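Local coordinates for protein aminotransferase class I and II (Streptococcus suis 89/1591, PDB 3OP7) that probably transfers amino groups between amino acids and 2-oxo acids, using covalently bound pyridoxal phosphate as its cofactor, at residues L285-S299 against R302-V315. Numbering follows the deposited sequence.
Sequences LAILDQWIEEEPLVS and RPAVVSTSFVKIAV
A beta hairpin at the edge of the antiparallel sheet in the small, C-terminal domain of this fold-type I aminotransferase pairs Ser299 with Lys312 and Val298 with Ile313, while the end of helix 270-294 packs over the hairpin. Ser299 and Lys312 form the antiparallel hydrogen-bonded pair: Lys312 N gives its hydrogen to Ser299 O at 2.8 Å, and Ser299 N returns a bond to Lys312 O. A water bridges Ser299 OG and that same Lys312 O, so the carbonyl takes two hydrogens. Two residues before Ser299, and within the type I turn from Glu295 to Val298 that leads from the helix into the strand, Leu297 O accepts from Ala314 N at 2.8 Å.

On the helix side of the sheet, Val298 and Ile313 lie side by side, Val298 CG1 meeting Ile313 CD1 at 3.6 Å. Ile292 reaches down from the helix, its CD1 tip to tip with Val311 CG1 at 3.9 Å; Tyr300 and Leu368 also touch this apolar layer. Further along, Leu288 CD2 rests near Ser309 OG, whose hydrogen bond is to Leu348 O on the next strand.

At the loop end, the helix grips Arg302. The Arg302 side chain runs extended from CG to NE, with CG anti to the backbone N (chi1 -174°), which carries the guanidinium across Asp289. Arg302 NE points almost straight at Asp289 OD2, 2.9 Å away with 175° at the hydrogen, on the syn side of a carboxylate nearly coplanar with the guanidinium. Asp289 OD1 is bonded to Tyr300 OH, so both carboxylate oxygens are held. A second water donates to OD2 and accepts from Arg302 NH2, while Leu285 CD2 sits over one face of the guanidinium, offset toward its rim, 3.6 Å from Arg302 NH2.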
loop_
_atom_site.group_PDB
_atom_site.type_symbol
_atom_site.label_atom_id
_atom_site.label_comp_id
_atom_site.label_asym_id
_atom_site.label_seq_id
_atom_site.Cartn_x
_atom_site.Cartn_y
_atom_site.Cartn_z
ATOM N N LEU A 285 -30.412 9.318 -3.944
ATOM C CA LEU A 285 -30.536 9.470 -5.391
ATOM C C LEU A 285 -31.877 10.112 -5.752
ATOM O O LEU A 285 -31.932 10.952 -6.668
ATOM C CB LEU A 285 -30.326 8.150 -6.123
ATOM C CG LEU A 285 -30.186 8.210 -7.646
ATOM C CD1 LEU A 285 -29.276 9.340 -8.134
ATOM C CD2 LEU A 285 -29.727 6.890 -8.147
ATOM N N ALA A 286 -32.962 9.741 -5.064
ATOM C CA ALA A 286 -34.275 10.367 -5.358
ATOM C C ALA A 286 -34.252 11.878 -5.088
ATOM O O ALA A 286 -34.864 12.650 -5.799
ATOM C CB ALA A 286 -35.428 9.695 -4.583
ATOM N N ILE A 287 -33.514 12.285 -4.065
ATOM C CA ILE A 287 -33.348 13.699 -3.727
ATOM C C ILE A 287 -32.562 14.426 -4.830
ATOM O O ILE A 287 -32.966 15.524 -5.281
ATOM C CB ILE A 287 -32.653 13.842 -2.357
ATOM C CG1 ILE A 287 -33.621 13.450 -1.242
ATOM C CG2 ILE A 287 -32.153 15.261 -2.119
ATOM C CD1 ILE A 287 -32.930 13.315 0.092
ATOM N N LEU A 288 -31.458 13.809 -5.259
ATOM C CA LEU A 288 -30.642 14.316 -6.356
ATOM C C LEU A 288 -31.445 14.432 -7.653
ATOM O O LEU A 288 -31.373 15.481 -8.327
ATOM C CB LEU A 288 -29.417 13.425 -6.584
ATOM C CG LEU A 288 -28.387 13.919 -7.599
ATOM C CD1 LEU A 288 -27.839 15.299 -7.192
ATOM C CD2 LEU A 288 -27.293 12.854 -7.722
ATOM N N ASP A 289 -32.203 13.380 -7.993
ATOM C CA ASP A 289 -33.057 13.378 -9.211
ATOM C C ASP A 289 -34.047 14.509 -9.257
ATOM O O ASP A 289 -34.175 15.166 -10.284
ATOM C CB ASP A 289 -33.812 12.049 -9.379
ATOM C CG ASP A 289 -32.909 10.908 -9.908
ATOM O OD1 ASP A 289 -31.943 11.181 -10.667
ATOM O OD2 ASP A 289 -33.167 9.736 -9.549
ATOM N N GLN A 290 -34.764 14.693 -8.149
ATOM C CA GLN A 290 -35.746 15.786 -7.993
ATOM C C GLN A 290 -35.068 17.149 -8.198
ATOM O O GLN A 290 -35.564 18.004 -8.954
ATOM C CB GLN A 290 -36.367 15.693 -6.587
ATOM C CG GLN A 290 -37.575 16.630 -6.320
ATOM C CD GLN A 290 -37.984 16.640 -4.846
ATOM O OE1 GLN A 290 -37.190 16.292 -3.948
ATOM N NE2 GLN A 290 -39.211 17.043 -4.583
ATOM N N TRP A 291 -33.940 17.342 -7.518
ATOM C CA TRP A 291 -33.132 18.563 -7.637
ATOM C C TRP A 291 -32.649 18.840 -9.078
ATOM O O TRP A 291 -32.784 19.954 -9.593
ATOM C CB TRP A 291 -31.938 18.478 -6.693
ATOM C CG TRP A 291 -31.205 19.754 -6.604
ATOM C CD1 TRP A 291 -31.554 20.850 -5.872
ATOM C CD2 TRP A 291 -30.020 20.100 -7.316
ATOM N NE1 TRP A 291 -30.629 21.848 -6.054
ATOM C CE2 TRP A 291 -29.684 21.419 -6.948
ATOM C CE3 TRP A 291 -29.195 19.413 -8.206
ATOM C CZ2 TRP A 291 -28.552 22.071 -7.446
ATOM C CZ3 TRP A 291 -28.057 20.051 -8.697
ATOM C CH2 TRP A 291 -27.758 21.377 -8.320
ATOM N N ILE A 292 -32.094 17.818 -9.732
ATOM C CA ILE A 292 -31.655 17.945 -11.124
ATOM C C ILE A 292 -32.813 18.406 -12.023
ATOM O O ILE A 292 -32.638 19.299 -12.855
ATOM C CB ILE A 292 -31.095 16.622 -11.708
ATOM C CG1 ILE A 292 -29.842 16.154 -10.960
ATOM C CG2 ILE A 292 -30.787 16.801 -13.195
ATOM C CD1 ILE A 292 -28.518 16.505 -11.604
ATOM N N GLU A 293 -33.988 17.797 -11.877
ATOM C CA GLU A 293 -35.136 18.229 -12.695
ATOM C C GLU A 293 -35.590 19.657 -12.363
ATOM O O GLU A 293 -36.057 20.386 -13.237
ATOM C CB GLU A 293 -36.317 17.268 -12.587
ATOM C CG GLU A 293 -37.237 17.336 -13.845
ATOM C CD GLU A 293 -38.680 17.101 -13.521
ATOM O OE1 GLU A 293 -38.952 16.481 -12.468
ATOM O OE2 GLU A 293 -39.551 17.546 -14.309
ATOM N N GLU A 294 -35.449 20.057 -11.101
ATOM C CA GLU A 294 -35.909 21.390 -10.663
ATOM C C GLU A 294 -34.946 22.502 -11.077
ATOM O O GLU A 294 -35.335 23.645 -11.209
ATOM C CB GLU A 294 -36.083 21.417 -9.135
ATOM C CG GLU A 294 -37.379 20.751 -8.644
ATOM C CD GLU A 294 -37.499 20.712 -7.122
ATOM O OE1 GLU A 294 -36.524 21.063 -6.421
ATOM O OE2 GLU A 294 -38.577 20.318 -6.635
ATOM N N GLU A 295 -33.672 22.161 -11.256
ATOM C CA GLU A 295 -32.650 23.166 -11.506
ATOM C C GLU A 295 -32.368 23.232 -13.023
ATOM O O GLU A 295 -31.789 22.285 -13.602
ATOM C CB GLU A 295 -31.385 22.814 -10.675
ATOM C CG GLU A 295 -30.140 23.667 -10.935
ATOM C CD GLU A 295 -30.400 25.147 -10.835
ATOM O OE1 GLU A 295 -30.787 25.575 -9.715
ATOM O OE2 GLU A 295 -30.229 25.865 -11.873
ATOM N N PRO A 296 -32.745 24.346 -13.676
ATOM C CA PRO A 296 -32.632 24.378 -15.140
ATOM C C PRO A 296 -31.197 24.461 -15.691
ATOM O O PRO A 296 -30.972 24.150 -16.868
ATOM C CB PRO A 296 -33.455 25.624 -15.535
ATOM C CG PRO A 296 -33.438 26.491 -14.330
ATOM C CD PRO A 296 -33.268 25.612 -13.125
ATOM N N LEU A 297 -30.233 24.841 -14.854
ATOM C CA LEU A 297 -28.833 24.949 -15.288
ATOM C C LEU A 297 -28.049 23.662 -15.086
ATOM O O LEU A 297 -26.829 23.635 -15.319
ATOM C CB LEU A 297 -28.121 26.096 -14.560
ATOM C CG LEU A 297 -28.639 27.510 -14.875
ATOM C CD1 LEU A 297 -27.757 28.552 -14.175
ATOM C CD2 LEU A 297 -28.725 27.754 -16.390
ATOM N N VAL A 298 -28.699 22.604 -14.615
ATOM C CA VAL A 298 -27.963 21.346 -14.426
ATOM C C VAL A 298 -28.722 20.191 -15.021
ATOM O O VAL A 298 -29.940 20.180 -15.020
ATOM C CB VAL A 298 -27.669 21.024 -12.937
ATOM C CG1 VAL A 298 -27.175 22.268 -12.205
ATOM C CG2 VAL A 298 -28.911 20.477 -12.241
ATOM N N SER A 299 -27.990 19.202 -15.507
ATOM C CA SER A 299 -28.613 18.022 -16.091
ATOM C C SER A 299 -27.584 16.909 -15.979
ATOM O O SER A 299 -26.391 17.192 -15.754
ATOM C CB SER A 299 -29.055 18.274 -17.555
ATOM O OG SER A 299 -27.920 18.326 -18.414
ATOM N N ARG A 302 -28.185 9.875 -15.259
ATOM C CA ARG A 302 -28.354 9.244 -13.943
ATOM C C ARG A 302 -27.474 8.009 -13.801
ATOM O O ARG A 302 -27.556 7.110 -14.633
ATOM C CB ARG A 302 -29.836 8.866 -13.750
ATOM C CG ARG A 302 -30.222 8.322 -12.382
ATOM C CD ARG A 302 -31.645 7.834 -12.433
ATOM N NE ARG A 302 -32.221 7.455 -11.146
ATOM C CZ ARG A 302 -32.336 6.214 -10.664
ATOM N NH1 ARG A 302 -31.852 5.168 -11.308
ATOM N NH2 ARG A 302 -32.941 6.018 -9.491
ATOM N N PRO A 303 -26.654 7.959 -12.737
ATOM C CA PRO A 303 -25.750 6.820 -12.494
ATOM C C PRO A 303 -26.540 5.538 -12.251
ATOM O O PRO A 303 -27.718 5.590 -11.922
ATOM C CB PRO A 303 -24.992 7.240 -11.258
ATOM C CG PRO A 303 -25.928 8.155 -10.536
ATOM C CD PRO A 303 -26.592 8.925 -11.624
ATOM N N ALA A 304 -25.893 4.398 -12.395
ATOM C CA ALA A 304 -26.580 3.128 -12.238
ATOM C C ALA A 304 -26.689 2.770 -10.722
ATOM O O ALA A 304 -26.294 1.691 -10.326
ATOM C CB ALA A 304 -25.796 2.019 -13.009
ATOM N N VAL A 305 -27.300 3.664 -9.929
ATOM C CA VAL A 305 -27.505 3.472 -8.479
ATOM C C VAL A 305 -26.174 3.040 -7.845
ATOM O O VAL A 305 -26.059 1.995 -7.199
ATOM C CB VAL A 305 -28.693 2.506 -8.160
ATOM C CG1 VAL A 305 -29.177 2.707 -6.718
ATOM C CG2 VAL A 305 -29.904 2.700 -9.141
ATOM N N VAL A 306 -25.182 3.906 -8.053
ATOM C CA VAL A 306 -23.917 3.886 -7.338
ATOM C C VAL A 306 -23.634 5.299 -6.848
ATOM O O VAL A 306 -24.166 6.270 -7.377
ATOM C CB VAL A 306 -22.737 3.328 -8.219
ATOM C CG1 VAL A 306 -23.015 1.860 -8.646
ATOM C CG2 VAL A 306 -22.493 4.183 -9.451
ATOM N N SER A 307 -22.741 5.419 -5.887
ATOM C CA SER A 307 -22.513 6.673 -5.141
ATOM C C SER A 307 -21.621 7.725 -5.836
ATOM O O SER A 307 -20.936 8.508 -5.140
ATOM C CB SER A 307 -21.888 6.308 -3.751
ATOM O OG SER A 307 -20.630 5.614 -3.832
ATOM N N THR A 308 -21.545 7.729 -7.180
ATOM C CA THR A 308 -20.863 8.826 -7.874
ATOM C C THR A 308 -21.766 9.311 -8.997
ATOM O O THR A 308 -22.575 8.559 -9.547
ATOM C CB THR A 308 -19.450 8.477 -8.379
ATOM O OG1 THR A 308 -18.838 9.634 -9.015
ATOM C CG2 THR A 308 -19.473 7.267 -9.338
ATOM N N SER A 309 -21.714 10.608 -9.263
ATOM C CA SER A 309 -22.441 11.170 -10.388
ATOM C C SER A 309 -21.636 12.300 -11.011
ATOM O O SER A 309 -20.707 12.852 -10.403
ATOM C CB SER A 309 -23.855 11.699 -9.999
ATOM O OG SER A 309 -23.763 12.822 -9.138
ATOM N N PHE A 310 -22.002 12.646 -12.240
ATOM C CA PHE A 310 -21.208 13.596 -13.045
ATOM C C PHE A 310 -22.241 14.492 -13.679
ATOM O O PHE A 310 -22.925 14.092 -14.617
ATOM C CB PHE A 310 -20.366 12.874 -14.077
ATOM C CG PHE A 310 -19.109 13.606 -14.513
ATOM C CD1 PHE A 310 -18.266 14.203 -13.606
ATOM C CD2 PHE A 310 -18.779 13.671 -15.859
ATOM C CE1 PHE A 310 -17.079 14.831 -14.021
ATOM C CE2 PHE A 310 -17.636 14.313 -16.287
ATOM C CZ PHE A 310 -16.762 14.872 -15.359
ATOM N N VAL A 311 -22.325 15.704 -13.151
ATOM C CA VAL A 311 -23.435 16.579 -13.436
ATOM C C VAL A 311 -22.955 17.671 -14.385
ATOM O O VAL A 311 -21.860 18.236 -14.236
ATOM C CB VAL A 311 -23.961 17.176 -12.112
ATOM C CG1 VAL A 311 -25.060 18.139 -12.333
ATOM C CG2 VAL A 311 -24.412 16.063 -11.176
ATOM N N LYS A 312 -23.760 17.921 -15.405
ATOM C CA LYS A 312 -23.431 18.911 -16.422
ATOM C C LYS A 312 -23.978 20.273 -16.016
ATOM O O LYS A 312 -25.190 20.429 -15.898
ATOM C CB LYS A 312 -24.053 18.496 -17.761
ATOM C CG LYS A 312 -23.523 19.268 -18.947
ATOM C CD LYS A 312 -24.296 18.897 -20.203
ATOM C CE LYS A 312 -23.577 19.305 -21.489
ATOM N NZ LYS A 312 -24.157 18.549 -22.648
ATOM N N ILE A 313 -23.089 21.246 -15.837
ATOM C CA ILE A 313 -23.465 22.603 -15.424
ATOM C C ILE A 313 -23.444 23.528 -16.645
ATOM O O ILE A 313 -22.375 23.790 -17.197
ATOM C CB ILE A 313 -22.480 23.150 -14.314
ATOM C CG1 ILE A 313 -22.355 22.186 -13.148
ATOM C CG2 ILE A 313 -22.935 24.554 -13.825
ATOM C CD1 ILE A 313 -23.634 21.888 -12.391
ATOM N N ALA A 314 -24.621 24.002 -17.072
ATOM C CA ALA A 314 -24.766 24.924 -18.221
ATOM C C ALA A 314 -24.416 26.390 -17.895
ATOM O O ALA A 314 -25.264 27.302 -18.016
ATOM C CB ALA A 314 -26.197 24.828 -18.817
ATOM N N VAL A 315 -23.158 26.603 -17.496
ATOM C CA VAL A 315 -22.597 27.925 -17.194
ATOM C C VAL A 315 -21.241 28.034 -17.895
ATOM O O VAL A 315 -20.418 27.106 -17.840
ATOM C CB VAL A 315 -22.390 28.129 -15.668
ATOM C CG1 VAL A 315 -21.725 29.502 -15.401
ATOM C CG2 VAL A 315 -23.738 28.013 -14.931
HETATM O O HOH W 1 -34.562 8.180 -7.959
HETATM O O HOH W 2 -26.917 21.162 -17.987
#